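Local atomic coordinates of ChrR-like cupin domain-containing protein (Ralstonia eutropha, PDB entry 3CJX), a protein that is of unknown function but adopts a cupin-like beta-barrel fold, related to the ChrR-like cupin domains. Residues L21-G26 against W141-I146; V65-S71 against T110-L116. One frame throughout, in Å; residues are numbered along the deposited sequence.

Interaction 1 of 2, residues L21-G26 against W141-I146; sequences LKALGG and WVDRAI
The loop that leads into strand 30-38 of the cupin-like fold lies here against helix 135-148, with the indole of Trp141 and the side chain of Leu21 carrying the contact. Trp141 sends its ring out from the helix with CG anti to the backbone N (chi1 179°), and the loop backbone covers one face and meets an edge of it. Over that face pass Leu24 CA and Gly25; Leu24 CA stands 3.5 Å from the centroid of the Trp141 six-membered ring and 17° off its normal, the geometry of a CH-pi contact. A second, longer one runs from Gly25 CA to the centroid of the Trp141 five-membered ring, 4.0 Å away. Ala145 CB of the same helix touches the opposite face near its rim. At the ring edge, in its plane, Lys22 O approaches Trp141 CZ2 to 3.2 Å; the same carbonyl accepts a hydrogen bond from Gln149. Leu21 reaches further along the helix. Its CB touches Trp141 CH2 at 3.7 Å, and its two methyls divide: Leu21 CD1 meets Val142 CG1 at 3.8 Å, the side chains crossing at about a right angle, while Leu21 CD2 lies 4.0 Å from Ile146 CG1. Backbone bonds from Leu21 to Ile32 and from Leu24 to Thr30 tie the loop to the neighbouring strand. Between the two segments the evidence is of apolar side-chain and CH-pi contacts without hydrogen bonds, so their cohesion depends on close apolar packing.

Interaction 2 of 2, residues V65-S71 against T110-L116; sequences VHMYTIS and TEVIFML
Glu111 O is gripped by two successive amides of the facing strand: Ile70 N donates to it at 2.7 Å, and Ser71 N reaches the same oxygen in a weak bond of 3.4 Å. This is a classic beta bulge, since Ile70 and Ser71 both face Glu111 and the register shifts by one after Thr69. The axes of strands 65-71 and 110-116 lie at 152°, antiparallel; beyond the bulge the pairing is regular. The hydrogen-bonded pairs Tyr68 with Ile113 and His66 with Met115 are each closed by two backbone bonds; Tyr68 N to Ile113 O, at 2.9 Å, is almost straight (175° at the hydrogen). At the bulge end Glu111 N returns a bond to Ser71 O.

Val65, Met67, Thr69, Val112, Phe114 and Leu116 share one face. Selenomethionine Met67 and Phe114 lie side by side, pointing the same way, their CB atoms 4.0 Å apart. The bent Met67 chain carries SE to 4.0 Å from Val112 CG2 and into an oblique Met-aromatic contact with the Phe114 ring, 5.3 Å from its centroid. Trp74 and Tyr76 of strand 73-76 also pack on Met67. On the other face Tyr68 CB rests on Ile113 CG2 at 3.7 Å, and Ser71 OG lies beside the aliphatic part of Glu111. The bend of Glu111 at chi2 (-66°) turns its carboxylate off toward Arg47, a salt bridge, and Ser49 OG. Paired amides thus fix the register up to the bulge; both faces add apolar contacts, with selenium on the Met67 side, while the Glu111 carboxylate pairs with the adjacent strand 43-50.

The centres of interaction 1 and interaction 2 are 19 Å apart and their nearest atoms about 7 Å, so the two do not touch. Their connection runs through one mixed sheet: across it, strand 110-117 lies next to 43-50, and that next to 30-38, whose Pro34 touches both Leu21 and Val142. Interaction 2 thus pairs two strands of the sheet, whereas interaction 1 fastens a loop and a helix beside it. Interaction 2 sits nearer the centre of the folded chain, 8 Å against 12 Å from centre to centre. A glycerol, probably from crystallisation, lies about 3 Å from the Met67 side chain, and may mark a pocket there.

Interaction 1 of 2, residues L21-G26 against W141-I146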
loop_
_atom_site.group_PDB
_atom_site.type_symbol
_atom_site.label_atom_id
_atom_site.label_comp_id
_atom_site.label_asym_id
_atom_site.label_seq_id
_atom_site.Cartn_x
_atom_site.Cartn_y
_atom_site.Cartn_z
ATOM N N LEU A 21 10.830 3.318 -1.387
ATOM C CA LEU A 21 10.805 4.362 -0.382
ATOM C C LEU A 21 10.780 3.601 0.945
ATOM O O LEU A 21 9.971 2.692 1.123
ATOM C CB LEU A 21 9.556 5.230 -0.554
ATOM C CG LEU A 21 9.435 5.932 -1.909
ATOM C CD1 LEU A 21 8.129 6.715 -2.010
ATOM C CD2 LEU A 21 10.656 6.834 -2.113
ATOM N N LYS A 22 11.669 3.946 1.864
ATOM C CA LYS A 22 11.789 3.204 3.117
ATOM C C LYS A 22 10.966 3.736 4.287
ATOM O O LYS A 22 10.746 4.941 4.415
ATOM C CB LYS A 22 13.257 3.081 3.501
ATOM C CG LYS A 22 14.106 2.523 2.338
ATOM C CD LYS A 22 15.171 1.566 2.806
ATOM C CE LYS A 22 15.768 0.660 1.694
ATOM N NZ LYS A 22 15.559 1.057 0.258
ATOM N N ALA A 23 10.461 2.808 5.100
ATOM C CA ALA A 23 9.741 3.129 6.323
ATOM C C ALA A 23 8.549 4.056 6.173
ATOM O O ALA A 23 8.549 5.143 6.739
ATOM C CB ALA A 23 10.721 3.717 7.342
ATOM N N LEU A 24 7.536 3.624 5.431
ATOM C CA LEU A 24 6.304 4.412 5.243
ATOM C C LEU A 24 5.760 4.955 6.561
ATOM O O LEU A 24 5.610 4.202 7.539
ATOM C CB LEU A 24 5.211 3.562 4.591
ATOM C CG LEU A 24 3.864 4.245 4.280
ATOM C CD1 LEU A 24 4.093 5.380 3.287
ATOM C CD2 LEU A 24 2.845 3.220 3.731
ATOM N N GLY A 25 5.440 6.251 6.570
ATOM C CA GLY A 25 4.970 6.952 7.774
ATOM C C GLY A 25 5.866 6.734 8.986
ATOM O O GLY A 25 5.385 6.718 10.120
ATOM N N GLY A 26 7.165 6.549 8.750
ATOM C CA GLY A 26 8.119 6.287 9.831
ATOM C C GLY A 26 8.030 4.907 10.458
ATOM O O GLY A 26 8.543 4.718 11.559
ATOM N N TRP A 141 3.303 11.625 2.382
ATOM C CA TRP A 141 4.510 10.960 2.868
ATOM C C TRP A 141 5.385 10.559 1.692
ATOM O O TRP A 141 6.607 10.726 1.749
ATOM C CB TRP A 141 4.218 9.727 3.723
ATOM C CG TRP A 141 5.490 9.075 4.169
ATOM C CD1 TRP A 141 6.215 9.370 5.282
ATOM C CD2 TRP A 141 6.212 8.055 3.479
ATOM N NE1 TRP A 141 7.332 8.581 5.339
ATOM C CE2 TRP A 141 7.358 7.774 4.236
ATOM C CE3 TRP A 141 5.998 7.353 2.290
ATOM C CZ2 TRP A 141 8.276 6.818 3.856
ATOM C CZ3 TRP A 141 6.904 6.403 1.917
ATOM C CH2 TRP A 141 8.029 6.137 2.693
ATOM N N VAL A 142 4.769 10.038 0.628
ATOM C CA VAL A 142 5.535 9.626 -0.563
ATOM C C VAL A 142 6.369 10.785 -1.119
ATOM O O VAL A 142 7.585 10.664 -1.282
ATOM C CB VAL A 142 4.618 9.085 -1.710
ATOM C CG1 VAL A 142 5.386 9.063 -3.054
ATOM C CG2 VAL A 142 4.009 7.708 -1.346
ATOM N N ASP A 143 5.715 11.913 -1.376
ATOM C CA ASP A 143 6.395 13.077 -1.952
ATOM C C ASP A 143 7.487 13.588 -1.022
ATOM O O ASP A 143 8.527 14.041 -1.489
ATOM C CB ASP A 143 5.399 14.188 -2.298
ATOM C CG ASP A 143 4.491 13.825 -3.467
ATOM O OD1 ASP A 143 4.937 13.063 -4.363
ATOM O OD2 ASP A 143 3.332 14.331 -3.500
ATOM N N ARG A 144 7.250 13.506 0.285
ATOM C CA ARG A 144 8.253 13.890 1.281
ATOM C C ARG A 144 9.378 12.865 1.299
ATOM O O ARG A 144 10.550 13.229 1.439
ATOM C CB ARG A 144 7.623 14.043 2.688
ATOM C CG ARG A 144 8.573 13.778 3.928
ATOM C CD ARG A 144 7.962 14.188 5.308
ATOM N NE ARG A 144 6.509 13.955 5.369
ATOM C CZ ARG A 144 5.556 14.865 5.098
ATOM N NH1 ARG A 144 5.858 16.129 4.764
ATOM N NH2 ARG A 144 4.269 14.511 5.167
ATOM N N ALA A 145 9.021 11.586 1.169
ATOM C CA ALA A 145 10.016 10.512 1.204
ATOM C C ALA A 145 10.950 10.602 0.001
ATOM O O ALA A 145 12.149 10.369 0.130
ATOM C CB ALA A 145 9.334 9.153 1.271
ATOM N N ILE A 146 10.386 10.943 -1.160
ATOM C CA ILE A 146 11.161 11.093 -2.389
ATOM C C ILE A 146 12.225 12.169 -2.214
ATOM O O ILE A 146 13.367 11.975 -2.623
ATOM C CB ILE A 146 10.254 11.412 -3.605
ATOM C CG1 ILE A 146 9.436 10.169 -3.998
ATOM C CG2 ILE A 146 11.081 11.843 -4.808
ATOM C CD1 ILE A 146 8.401 10.415 -5.120
#

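Interaction 2 of 2, residues V65-S71 against T110-L116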
loop_
_atom_site.group_PDB
_atom_site.type_symbol
_atom_site.label_atom_id
_atom_site.label_comp_id
_atom_site.label_asym_id
_atom_site.label_seq_id
_atom_site.Cartn_x
_atom_site.Cartn_y
_atom_site.Cartn_z
ATOM N N VAL A 65 -10.199 -4.045 -1.289
ATOM C CA VAL A 65 -8.747 -4.277 -1.384
ATOM C C VAL A 65 -8.504 -5.519 -2.214
ATOM O O VAL A 65 -9.054 -6.583 -1.921
ATOM C CB VAL A 65 -8.044 -4.546 -0.049
ATOM C CG1 VAL A 65 -6.576 -4.803 -0.298
ATOM C CG2 VAL A 65 -8.213 -3.384 0.926
ATOM N N HIS A 66 -7.715 -5.353 -3.270
ATOM C CA HIS A 66 -7.267 -6.447 -4.145
ATOM C C HIS A 66 -5.774 -6.609 -3.908
ATOM O O HIS A 66 -4.999 -5.688 -4.124
ATOM C CB HIS A 66 -7.498 -6.130 -5.609
ATOM C CG HIS A 66 -8.932 -6.043 -5.986
ATOM N ND1 HIS A 66 -9.644 -7.135 -6.422
ATOM C CD2 HIS A 66 -9.783 -4.994 -6.026
ATOM C CE1 HIS A 66 -10.885 -6.767 -6.693
ATOM N NE2 HIS A 66 -10.992 -5.470 -6.470
HETATM N N MSE A 67 -5.368 -7.784 -3.471
HETATM C CA MSE A 67 -3.964 -7.988 -3.145
HETATM C C MSE A 67 -3.409 -9.300 -3.649
HETATM O O MSE A 67 -4.022 -10.348 -3.478
HETATM C CB MSE A 67 -3.777 -7.857 -1.641
HETATM C CG MSE A 67 -2.410 -8.237 -1.129
HETATM SE SE MSE A 67 -1.859 -7.067 0.294
HETATM C CE MSE A 67 -3.635 -6.814 1.108
ATOM N N TYR A 68 -2.234 -9.194 -4.273
ATOM C CA TYR A 68 -1.522 -10.321 -4.806
ATOM C C TYR A 68 -0.147 -10.387 -4.178
ATOM O O TYR A 68 0.635 -9.419 -4.239
ATOM C CB TYR A 68 -1.381 -10.198 -6.319
ATOM C CG TYR A 68 -0.694 -11.377 -6.988
ATOM C CD1 TYR A 68 -1.407 -12.530 -7.303
ATOM C CD2 TYR A 68 0.650 -11.317 -7.334
ATOM C CE1 TYR A 68 -0.801 -13.595 -7.932
ATOM C CE2 TYR A 68 1.273 -12.374 -7.964
ATOM C CZ TYR A 68 0.551 -13.517 -8.253
ATOM O OH TYR A 68 1.164 -14.572 -8.880
ATOM N N THR A 69 0.138 -11.546 -3.596
ATOM C CA THR A 69 1.419 -11.797 -2.979
ATOM C C THR A 69 2.354 -12.403 -3.997
ATOM O O THR A 69 2.105 -13.486 -4.518
ATOM C CB THR A 69 1.278 -12.759 -1.829
ATOM O OG1 THR A 69 0.353 -12.213 -0.888
ATOM C CG2 THR A 69 2.632 -12.998 -1.163
ATOM N N ILE A 70 3.438 -11.703 -4.277
ATOM C CA ILE A 70 4.421 -12.175 -5.248
ATOM C C ILE A 70 5.318 -13.208 -4.537
ATOM O O ILE A 70 5.564 -14.311 -5.032
ATOM C CB ILE A 70 5.231 -10.971 -5.818
ATOM C CG1 ILE A 70 4.266 -9.948 -6.471
ATOM C CG2 ILE A 70 6.350 -11.441 -6.796
ATOM C CD1 ILE A 70 4.803 -8.509 -6.573
ATOM N N SER A 71 5.785 -12.847 -3.350
ATOM C CA SER A 71 6.629 -13.736 -2.596
ATOM C C SER A 71 6.539 -13.449 -1.113
ATOM O O SER A 71 6.000 -12.433 -0.679
ATOM C CB SER A 71 8.085 -13.655 -3.085
ATOM O OG SER A 71 8.544 -12.325 -3.109
ATOM N N THR A 110 8.535 -9.986 2.170
ATOM C CA THR A 110 7.260 -10.411 1.660
ATOM C C THR A 110 6.888 -9.301 0.698
ATOM O O THR A 110 6.797 -8.136 1.094
ATOM C CB THR A 110 6.244 -10.572 2.795
ATOM O OG1 THR A 110 6.634 -11.685 3.622
ATOM C CG2 THR A 110 4.855 -10.816 2.255
ATOM N N GLU A 111 6.700 -9.659 -0.568
ATOM C CA GLU A 111 6.414 -8.702 -1.632
ATOM C C GLU A 111 4.969 -8.768 -2.123
ATOM O O GLU A 111 4.512 -9.834 -2.580
ATOM C CB GLU A 111 7.341 -8.991 -2.826
ATOM C CG GLU A 111 8.844 -8.918 -2.537
ATOM C CD GLU A 111 9.328 -7.519 -2.189
ATOM O OE1 GLU A 111 8.538 -6.567 -2.255
ATOM O OE2 GLU A 111 10.516 -7.358 -1.856
ATOM N N VAL A 112 4.249 -7.647 -2.077
ATOM C CA VAL A 112 2.857 -7.655 -2.555
ATOM C C VAL A 112 2.556 -6.516 -3.516
ATOM O O VAL A 112 3.270 -5.520 -3.570
ATOM C CB VAL A 112 1.854 -7.569 -1.400
ATOM C CG1 VAL A 112 2.115 -8.668 -0.371
ATOM C CG2 VAL A 112 1.942 -6.221 -0.752
ATOM N N ILE A 113 1.523 -6.692 -4.315
ATOM C CA ILE A 113 1.031 -5.596 -5.140
ATOM C C ILE A 113 -0.430 -5.495 -4.766
ATOM O O ILE A 113 -1.131 -6.497 -4.710
ATOM C CB ILE A 113 1.204 -5.809 -6.670
ATOM C CG1 ILE A 113 0.735 -4.560 -7.419
ATOM C CG2 ILE A 113 0.430 -7.040 -7.177
ATOM C CD1 ILE A 113 0.930 -4.642 -8.908
ATOM N N PHE A 114 -0.894 -4.305 -4.452
ATOM C CA PHE A 114 -2.294 -4.188 -4.111
ATOM C C PHE A 114 -2.943 -2.968 -4.660
ATOM O O PHE A 114 -2.288 -1.984 -4.981
ATOM C CB PHE A 114 -2.512 -4.224 -2.603
ATOM C CG PHE A 114 -1.914 -3.070 -1.874
ATOM C CD1 PHE A 114 -2.640 -1.896 -1.687
ATOM C CD2 PHE A 114 -0.638 -3.161 -1.360
ATOM C CE1 PHE A 114 -2.085 -0.819 -1.021
ATOM C CE2 PHE A 114 -0.076 -2.105 -0.676
ATOM C CZ PHE A 114 -0.803 -0.923 -0.506
HETATM N N MSE A 115 -4.255 -3.077 -4.786
HETATM C CA MSE A 115 -5.089 -1.996 -5.239
HETATM C C MSE A 115 -6.062 -1.680 -4.083
HETATM O O MSE A 115 -6.984 -2.456 -3.845
HETATM C CB MSE A 115 -5.815 -2.418 -6.534
HETATM C CG MSE A 115 -4.892 -2.809 -7.754
HETATM SE SE MSE A 115 -4.487 -4.707 -8.281
HETATM C CE MSE A 115 -3.492 -5.505 -6.847
ATOM N N LEU A 116 -5.846 -0.567 -3.380
ATOM C CA LEU A 116 -6.693 -0.175 -2.246
ATOM C C LEU A 116 -7.621 0.968 -2.588
ATOM O O LEU A 116 -7.170 2.051 -2.929
ATOM C CB LEU A 116 -5.824 0.253 -1.052
ATOM C CG LEU A 116 -6.516 0.791 0.218
ATOM C CD1 LEU A 116 -7.384 -0.245 0.899
ATOM C CD2 LEU A 116 -5.475 1.287 1.195
#